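Local coordinates for Baccell_00875 (Bacteroides cellulosilyticus DSM 14838, PDB 5NO8), which probably cleaves terminal L-rhamnose from glucuronic acid in complex arabinogalactan proteins by a polysaccharide lyase (beta-elimination) reaction, at residues T287-G292 with D319-G324; G488-G493 with D524-N529. All coordinates share one frame; numbering follows the deposited sequence.

Contact 1 of 2, residues T287-G292 with D319-G324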
loop_
_atom_site.group_PDB
_atom_site.type_symbol
_atom_site.label_atom_id
_atom_site.label_comp_id
_atom_site.label_asym_id
_atom_site.label_seq_id
_atom_site.Cartn_x
_atom_site.Cartn_y
_atom_site.Cartn_z
ATOM N N THR A 287 -26.470 0.586 -16.548
ATOM C CA THR A 287 -27.243 0.493 -15.315
ATOM C C THR A 287 -26.250 0.326 -14.171
ATOM O O THR A 287 -25.050 0.058 -14.389
ATOM C CB THR A 287 -28.202 -0.721 -15.284
ATOM O OG1 THR A 287 -27.479 -1.929 -15.547
ATOM C CG2 THR A 287 -29.335 -0.564 -16.298
ATOM N N ALA A 288 -26.741 0.491 -12.960
ATOM C CA ALA A 288 -25.894 0.380 -11.793
ATOM C C ALA A 288 -26.561 -0.311 -10.648
ATOM O O ALA A 288 -27.791 -0.352 -10.563
ATOM C CB ALA A 288 -25.431 1.745 -11.351
ATOM N N LYS A 289 -25.735 -0.834 -9.741
ATOM C CA LYS A 289 -26.211 -1.432 -8.502
ATOM C C LYS A 289 -25.355 -0.960 -7.322
ATOM O O LYS A 289 -24.184 -0.608 -7.496
ATOM C CB LYS A 289 -26.192 -2.951 -8.565
ATOM C CG LYS A 289 -27.137 -3.555 -9.586
ATOM C CD LYS A 289 -27.131 -5.079 -9.623
ATOM C CE LYS A 289 -27.917 -5.577 -10.851
ATOM N NZ LYS A 289 -27.967 -7.073 -10.840
ATOM N N MET A 290 -25.981 -0.916 -6.153
ATOM C CA MET A 290 -25.331 -0.593 -4.895
ATOM C C MET A 290 -25.544 -1.795 -3.994
ATOM O O MET A 290 -26.699 -2.116 -3.671
ATOM C CB MET A 290 -25.977 0.646 -4.278
ATOM C CG MET A 290 -25.396 1.074 -2.979
ATOM S SD MET A 290 -26.268 2.603 -2.494
ATOM C CE MET A 290 -25.614 2.674 -0.854
ATOM N N ASN A 291 -24.466 -2.474 -3.603
ATOM C CA ASN A 291 -24.581 -3.789 -2.920
ATOM C C ASN A 291 -25.629 -4.724 -3.569
ATOM O O ASN A 291 -26.463 -5.316 -2.898
ATOM C CB ASN A 291 -24.869 -3.584 -1.435
ATOM C CG ASN A 291 -23.682 -3.040 -0.698
ATOM O OD1 ASN A 291 -22.557 -3.115 -1.197
ATOM N ND2 ASN A 291 -23.908 -2.547 0.523
ATOM N N GLY A 292 -25.586 -4.809 -4.889
ATOM C CA GLY A 292 -26.423 -5.738 -5.602
ATOM C C GLY A 292 -27.827 -5.245 -5.859
ATOM O O GLY A 292 -28.607 -5.962 -6.501
ATOM N N ASP A 319 -21.606 -1.298 -8.632
ATOM C CA ASP A 319 -21.373 -1.985 -9.908
ATOM C C ASP A 319 -21.997 -1.195 -11.060
ATOM O O ASP A 319 -23.109 -0.695 -10.900
ATOM C CB ASP A 319 -21.962 -3.393 -9.899
ATOM C CG ASP A 319 -21.190 -4.350 -9.030
ATOM O OD1 ASP A 319 -20.043 -4.727 -9.378
ATOM O OD2 ASP A 319 -21.722 -4.759 -7.992
ATOM N N PHE A 320 -21.245 -1.002 -12.149
ATOM C CA PHE A 320 -21.806 -0.525 -13.417
ATOM C C PHE A 320 -21.881 -1.670 -14.430
ATOM O O PHE A 320 -20.972 -2.485 -14.533
ATOM C CB PHE A 320 -20.972 0.592 -14.020
ATOM C CG PHE A 320 -21.069 1.876 -13.278
ATOM C CD1 PHE A 320 -22.067 2.791 -13.563
ATOM C CD2 PHE A 320 -20.165 2.166 -12.269
ATOM C CE1 PHE A 320 -22.169 3.975 -12.856
ATOM C CE2 PHE A 320 -20.252 3.349 -11.567
ATOM C CZ PHE A 320 -21.249 4.260 -11.854
ATOM N N TYR A 321 -22.977 -1.702 -15.183
ATOM C CA TYR A 321 -23.221 -2.722 -16.194
ATOM C C TYR A 321 -23.488 -1.955 -17.463
ATOM O O TYR A 321 -24.288 -1.006 -17.452
ATOM C CB TYR A 321 -24.430 -3.581 -15.844
ATOM C CG TYR A 321 -24.256 -4.320 -14.552
ATOM C CD1 TYR A 321 -23.624 -5.566 -14.506
ATOM C CD2 TYR A 321 -24.655 -3.737 -13.357
ATOM C CE1 TYR A 321 -23.439 -6.222 -13.301
ATOM C CE2 TYR A 321 -24.461 -4.386 -12.160
ATOM C CZ TYR A 321 -23.860 -5.610 -12.141
ATOM O OH TYR A 321 -23.667 -6.207 -10.933
ATOM N N TYR A 322 -22.808 -2.314 -18.550
ATOM C CA TYR A 322 -22.806 -1.479 -19.763
ATOM C C TYR A 322 -22.460 -2.313 -20.995
ATOM O O TYR A 322 -21.866 -3.382 -20.896
ATOM C CB TYR A 322 -21.862 -0.252 -19.643
ATOM C CG TYR A 322 -20.448 -0.612 -19.308
ATOM C CD1 TYR A 322 -20.100 -0.987 -18.006
ATOM C CD2 TYR A 322 -19.457 -0.618 -20.274
ATOM C CE1 TYR A 322 -18.807 -1.387 -17.698
ATOM C CE2 TYR A 322 -18.164 -0.975 -19.967
ATOM C CZ TYR A 322 -17.843 -1.367 -18.671
ATOM O OH TYR A 322 -16.541 -1.798 -18.380
ATOM N N ASN A 323 -22.868 -1.796 -22.153
ATOM C CA ASN A 323 -22.502 -2.376 -23.466
ATOM C C ASN A 323 -22.806 -3.868 -23.597
ATOM O O ASN A 323 -21.996 -4.666 -24.091
ATOM C CB ASN A 323 -21.029 -2.050 -23.807
ATOM C CG ASN A 323 -20.769 -0.559 -23.965
ATOM O OD1 ASN A 323 -19.619 -0.124 -24.156
ATOM N ND2 ASN A 323 -21.796 0.230 -23.848
ATOM N N GLY A 324 -23.953 -4.252 -23.071
ATOM C CA GLY A 324 -24.463 -5.610 -23.211
ATOM C C GLY A 324 -23.941 -6.600 -22.205
ATOM O O GLY A 324 -24.729 -7.292 -21.581
HETATM O O HOH W 1 -27.258 -2.709 -18.053
HETATM O O HOH W 2 -23.418 -3.526 -6.322
#
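K289 runs its aliphatic chain across Y321 at about a right angle, CD lying 3.7 Å from Y321 CE2. Its extended chain (chi2 -179°) lays CG, CD and CE successively against that one ring corner. At the other end of the tyrosine, T287 crosses it obliquely, its OG1 3.5 Å from Y321 CB; the same hydroxyl is hydrogen-bonded to a water 2.6 Å away. K289, T287, D319 and Y321 share one face of the sheet, while A288 and F320 occupy the other, where A288 CB is 4.2 Å from F320 CD1 and both touch V306. Beneath the side chains, strands 287-290 and 314-322 pair antiparallel. T287 and Y321 exchange two bonds, N to O at 2.8 Å each way, and K289 and D319 exchange two more, the two hydrogen-bonded pairs flanking the non-hydrogen-bonded pair A288-F320. D319 forms a salt bridge with R317, and a water donates to its OD2 and accepts from G292 N. The backbone carries the direct hydrogen bonds between the segments, and waters add links through D319 OD2 and, weakly, from T287 OG1 to Y321 O. The pairing is thus indifferent to side-chain identity, while K289 methylenes on Y321 and A288 on F320 decide how each face is covered.

Contact 2 of 2, residues G488-G493 with D524-N529; sequences GFYAIG and DVFVKN
Y490 turns its CG beside the backbone N, anti to the carbonyl carbon (chi1 -74°), and F526 does likewise; from these positions the two side chains slide past each other in opposite directions until their rings stack. The stack is face to face, with centroids 4.1 Å apart and planes inclined by 26°. F526 CE1 sits over the centre of the tyrosine ring, whereas Y490 CE2 lies toward the rim of the phenylalanine, and the closest atoms are Y490 CZ and F526 CD1 at 3.5 Å. At the edge of the F526 ring, in its plane, comes F489 O, 3.6 Å from CZ. The loop that presents these groups links helix 469-485 to helix 496-505, and Y490 is the centre of an inverse gamma turn in it; residues 524-529 form the C-terminal end of helix 509-529, so the contact fastens a loop of the helical domain to the last turns of a neighbouring helix. There the tyrosine hydroxyl meets N529, whose ND2 donates to Y490 OH over 2.9 Å with an N-H...O angle of 159°. Amide and ring are nearly coplanar, and OH lies almost in the amide plane. Y490 OH also donates to a water at 2.5 Å, which passes a bond to F526 O. A second water accepts from N529 ND2 and donates to G488 O, tying the asparagine amide to the loop backbone. A phenylalanine in place of Y490 would probably keep the stack but leave N529 ND2 and the water at F526 O without their shared partner. V525 CG1 rests 3.6 Å from G488 CA, leaving too little room for a beta carbon there. Y490 also packs on I544 and A548 of helix 542-559, and F551 meets F526 edge to face.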
loop_
_atom_site.group_PDB
_atom_site.type_symbol
_atom_site.label_atom_id
_atom_site.label_comp_id
_atom_site.label_asym_id
_atom_site.label_seq_id
_atom_site.Cartn_x
_atom_site.Cartn_y
_atom_site.Cartn_z
ATOM N N GLY A 488 22.453 10.877 8.539
ATOM C CA GLY A 488 21.805 10.456 7.288
ATOM C C GLY A 488 20.880 9.263 7.426
ATOM O O GLY A 488 20.692 8.535 6.445
ATOM N N PHE A 489 20.318 9.041 8.625
ATOM C CA PHE A 489 19.360 7.948 8.843
ATOM C C PHE A 489 17.988 8.488 8.421
ATOM O O PHE A 489 17.553 9.543 8.899
ATOM C CB PHE A 489 19.371 7.506 10.314
ATOM C CG PHE A 489 18.719 6.157 10.582
ATOM C CD1 PHE A 489 17.321 6.016 10.589
ATOM C CD2 PHE A 489 19.491 5.045 10.902
ATOM C CE1 PHE A 489 16.727 4.786 10.867
ATOM C CE2 PHE A 489 18.905 3.820 11.190
ATOM C CZ PHE A 489 17.518 3.683 11.165
ATOM N N TYR A 490 17.305 7.763 7.538
ATOM C CA TYR A 490 16.025 8.192 6.975
ATOM C C TYR A 490 14.889 7.719 7.880
ATOM O O TYR A 490 14.039 6.892 7.495
ATOM C CB TYR A 490 15.848 7.650 5.566
ATOM C CG TYR A 490 16.696 8.335 4.521
ATOM C CD1 TYR A 490 18.093 8.250 4.536
ATOM C CD2 TYR A 490 16.099 9.065 3.511
ATOM C CE1 TYR A 490 18.854 8.902 3.563
ATOM C CE2 TYR A 490 16.848 9.714 2.532
ATOM C CZ TYR A 490 18.232 9.631 2.562
ATOM O OH TYR A 490 18.951 10.286 1.566
ATOM N N ALA A 491 14.841 8.283 9.070
ATOM C CA ALA A 491 13.905 7.811 10.091
ATOM C C ALA A 491 12.513 8.338 9.761
ATOM O O ALA A 491 12.380 9.398 9.158
ATOM C CB ALA A 491 14.335 8.308 11.463
ATOM N N ILE A 492 11.496 7.603 10.208
ATOM C CA ILE A 492 10.115 7.977 9.997
ATOM C C ILE A 492 9.660 8.964 11.086
ATOM O O ILE A 492 9.823 8.708 12.291
ATOM C CB ILE A 492 9.199 6.745 10.036
ATOM C CG1 ILE A 492 9.571 5.769 8.906
ATOM C CG2 ILE A 492 7.736 7.185 9.916
ATOM C CD1 ILE A 492 9.127 4.354 9.180
ATOM N N GLY A 493 9.071 10.068 10.649
ATOM C CA GLY A 493 8.456 11.020 11.558
ATOM C C GLY A 493 9.483 11.693 12.449
ATOM O O GLY A 493 9.293 11.800 13.661
ATOM N N ASP A 524 21.135 18.519 4.699
ATOM C CA ASP A 524 22.213 18.565 3.709
ATOM C C ASP A 524 22.598 17.158 3.243
ATOM O O ASP A 524 22.799 16.967 2.057
ATOM C CB ASP A 524 23.413 19.372 4.243
ATOM C CG ASP A 524 23.074 20.843 4.475
ATOM O OD1 ASP A 524 22.050 21.340 3.940
ATOM O OD2 ASP A 524 23.830 21.521 5.207
ATOM N N VAL A 525 22.616 16.172 4.138
ATOM C CA VAL A 525 22.865 14.779 3.728
ATOM C C VAL A 525 21.781 14.288 2.758
ATOM O O VAL A 525 22.102 13.716 1.716
ATOM C CB VAL A 525 23.024 13.818 4.920
ATOM C CG1 VAL A 525 23.074 12.354 4.465
ATOM C CG2 VAL A 525 24.291 14.147 5.706
ATOM N N PHE A 526 20.510 14.552 3.062
ATOM C CA PHE A 526 19.424 14.085 2.190
ATOM C C PHE A 526 19.474 14.730 0.818
ATOM O O PHE A 526 19.249 14.069 -0.182
ATOM C CB PHE A 526 18.042 14.321 2.824
ATOM C CG PHE A 526 17.758 13.501 4.072
ATOM C CD1 PHE A 526 18.605 12.494 4.536
ATOM C CD2 PHE A 526 16.559 13.720 4.765
ATOM C CE1 PHE A 526 18.293 11.771 5.683
ATOM C CE2 PHE A 526 16.245 12.990 5.904
ATOM C CZ PHE A 526 17.110 12.024 6.368
ATOM N N VAL A 527 19.765 16.025 0.774
ATOM C CA VAL A 527 19.928 16.732 -0.490
ATOM C C VAL A 527 21.094 16.174 -1.324
ATOM O O VAL A 527 20.978 16.036 -2.552
ATOM C CB VAL A 527 20.099 18.259 -0.264
ATOM C CG1 VAL A 527 20.518 18.978 -1.539
ATOM C CG2 VAL A 527 18.794 18.864 0.237
ATOM N N LYS A 528 22.205 15.872 -0.663
ATOM C CA LYS A 528 23.369 15.332 -1.356
ATOM C C LYS A 528 23.099 13.905 -1.844
ATOM O O LYS A 528 23.546 13.544 -2.912
ATOM C CB LYS A 528 24.599 15.375 -0.448
ATOM C CG LYS A 528 25.923 15.033 -1.120
ATOM C CD LYS A 528 27.016 14.871 -0.071
ATOM C CE LYS A 528 26.908 13.544 0.690
ATOM N NZ LYS A 528 27.001 13.721 2.175
ATOM N N ASN A 529 22.366 13.103 -1.075
ATOM C CA ASN A 529 22.005 11.759 -1.518
ATOM C C ASN A 529 21.065 11.773 -2.727
ATOM O O ASN A 529 21.193 10.929 -3.600
ATOM C CB ASN A 529 21.363 10.954 -0.391
ATOM C CG ASN A 529 22.339 10.571 0.692
ATOM O OD1 ASN A 529 23.558 10.697 0.525
ATOM N ND2 ASN A 529 21.810 10.071 1.815
HETATM O O HOH W 3 22.479 8.780 4.335
HETATM O O HOH W 4 17.770 11.674 -0.177
#

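Overall arrangement
Contacts 1 and 2 belong to different parts of the chain and lie on opposite sides of its centre, with about 48 Å between their centres and about 34 Å between nearest atoms. Contact 1 joins adjacent strands of a mixed beta-sheet; contact 2 joins a loop to a helix in the helical region. They share no elements, and along the sequence the first closes before the second opens. Both are partly buried. In contact 1 the backbone makes the direct hydrogen bonds and an exposed threonine sits at the margin, whereas contact 2 has no direct backbone pairing and relies on buried stacked rings, one side-chain hydrogen bond and bridging waters.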